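Local structure of TadZ (Pseudomonas aeruginosa, 4LDA) at residues 16-19 against 20-24. The protein is a pilus assembly protein, represented here by its CheY-like N-terminal receiver domain, and as a whole probably binds and hydrolyses ATP. Numbering follows the deposited sequence.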
loop_
_atom_site.group_PDB
_atom_site.type_symbol
_atom_site.label_atom_id
_atom_site.label_comp_id
_atom_site.label_asym_id
_atom_site.label_seq_id
_atom_site.Cartn_x
_atom_site.Cartn_y
_atom_site.Cartn_z
ATOM N N LEU A 16 -11.302 0.409 0.115
ATOM C CA LEU A 16 -10.995 1.581 -0.691
ATOM C C LEU A 16 -11.625 2.839 -0.077
ATOM O O LEU A 16 -10.947 3.866 0.001
ATOM C CB LEU A 16 -11.460 1.390 -2.130
ATOM C CG LEU A 16 -11.031 2.494 -3.100
ATOM C CD1 LEU A 16 -9.504 2.514 -3.300
ATOM C CD2 LEU A 16 -11.779 2.386 -4.404
ATOM N N ASP A 17 -12.887 2.750 0.384
ATOM C CA ASP A 17 -13.586 3.857 1.031
ATOM C C ASP A 17 -12.873 4.272 2.313
ATOM O O ASP A 17 -12.682 5.463 2.527
ATOM C CB ASP A 17 -15.050 3.493 1.331
ATOM C CG ASP A 17 -15.922 3.361 0.101
ATOM O OD1 ASP A 17 -15.649 4.061 -0.901
ATOM O OD2 ASP A 17 -16.917 2.602 0.155
ATOM N N TRP A 18 -12.454 3.288 3.142
ATOM C CA TRP A 18 -11.730 3.476 4.399
ATOM C C TRP A 18 -10.394 4.204 4.151
ATOM O O TRP A 18 -10.075 5.167 4.853
ATOM C CB TRP A 18 -11.503 2.118 5.087
ATOM C CG TRP A 18 -10.487 2.112 6.209
ATOM C CD1 TRP A 18 -10.621 2.662 7.451
ATOM C CD2 TRP A 18 -9.239 1.400 6.219
ATOM N NE1 TRP A 18 -9.509 2.390 8.205
ATOM C CE2 TRP A 18 -8.643 1.617 7.475
ATOM C CE3 TRP A 18 -8.535 0.652 5.260
ATOM C CZ2 TRP A 18 -7.394 1.067 7.819
ATOM C CZ3 TRP A 18 -7.289 0.131 5.593
ATOM C CH2 TRP A 18 -6.742 0.316 6.865
ATOM N N LEU A 19 -9.665 3.795 3.111
ATOM C CA LEU A 19 -8.418 4.443 2.729
ATOM C C LEU A 19 -8.653 5.876 2.250
ATOM O O LEU A 19 -7.978 6.779 2.743
ATOM C CB LEU A 19 -7.683 3.652 1.632
ATOM C CG LEU A 19 -7.048 2.317 2.010
ATOM C CD1 LEU A 19 -6.518 1.629 0.781
ATOM C CD2 LEU A 19 -5.940 2.486 3.045
ATOM N N GLN A 20 -9.608 6.087 1.312
ATOM C CA GLN A 20 -9.928 7.389 0.721
ATOM C C GLN A 20 -10.384 8.405 1.758
ATOM O O GLN A 20 -9.950 9.557 1.702
ATOM C CB GLN A 20 -11.008 7.257 -0.364
ATOM C CG GLN A 20 -10.451 6.720 -1.670
ATOM C CD GLN A 20 -11.456 6.400 -2.755
ATOM O OE1 GLN A 20 -12.635 6.148 -2.502
ATOM N NE2 GLN A 20 -10.968 6.239 -3.977
ATOM N N ASN A 21 -11.257 7.988 2.684
ATOM C CA ASN A 21 -11.814 8.853 3.721
ATOM C C ASN A 21 -10.781 9.210 4.763
ATOM O O ASN A 21 -10.719 10.370 5.157
ATOM C CB ASN A 21 -13.026 8.190 4.397
ATOM C CG ASN A 21 -14.261 8.087 3.517
ATOM O OD1 ASN A 21 -14.438 8.823 2.529
ATOM N ND2 ASN A 21 -15.172 7.197 3.872
ATOM N N SER A 22 -9.968 8.233 5.199
ATOM C CA SER A 22 -8.928 8.439 6.206
ATOM C C SER A 22 -7.806 9.333 5.693
ATOM O O SER A 22 -7.295 10.159 6.469
ATOM C CB SER A 22 -8.337 7.102 6.648
ATOM O OG SER A 22 -9.331 6.221 7.140
ATOM N N LEU A 23 -7.428 9.183 4.400
ATOM C CA LEU A 23 -6.287 9.898 3.839
ATOM C C LEU A 23 -6.659 11.125 3.027
ATOM O O LEU A 23 -5.772 11.709 2.403
ATOM C CB LEU A 23 -5.473 8.935 2.947
ATOM C CG LEU A 23 -4.763 7.784 3.694
ATOM C CD1 LEU A 23 -4.143 6.790 2.728
ATOM C CD2 LEU A 23 -3.753 8.315 4.622
ATOM N N ALA A 24 -7.917 11.569 3.096
ATOM C CA ALA A 24 -8.450 12.698 2.345
ATOM C C ALA A 24 -7.615 14.002 2.526
ATOM O O ALA A 24 -7.409 14.745 1.560
ATOM C CB ALA A 24 -9.891 12.942 2.748
HETATM O O HOH W 1 -15.084 5.146 -3.460
#
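Gln20 reaches back across Leu16 one turn earlier in helix 13-22, the helix that links strands 4-9 and 27-31 in a beta-alpha-beta unit of this CheY-like domain. Its backbone N donates to Leu16 O, and with CG anti to the carbonyl carbon (chi1 -78°) the side chain runs back along the same turn. CB and CG both pass close to Leu16 O, CG at 3.3 Å. CD then comes beside Leu16 CG, and the amide splits its work. NE2 lies 3.8 Å from Leu16 CG and donates a hydrogen bond to Val29 O of strand 27-31, while OE1 accepts from a water 2.8 Å away that also donates to Asp17 OD1. A long amide suits this border position: its methylenes pack against the Leu16 carbonyl oxygen, its NH2 ties helix to strand, and its oxygen shares a water with an exposed carboxylate. Leu19 and Leu23, four residues apart, are buried on the sheet-facing side, where both touch Val29 and Phe53 and, being aliphatic, bring no polar group. Trp18 instead turns toward helix 110-121, its indole giving Leu113 an apolar surface and Ala108 O an N-H donor at NE1. Ser22, small enough for this buried helix-helix interface, satisfies its hydroxyl within its own helix: OG donates to Trp18 O at 2.6 Å, while Ser22 N reaches that oxygen at 3.1 Å from the opposite face of the carbonyl plane.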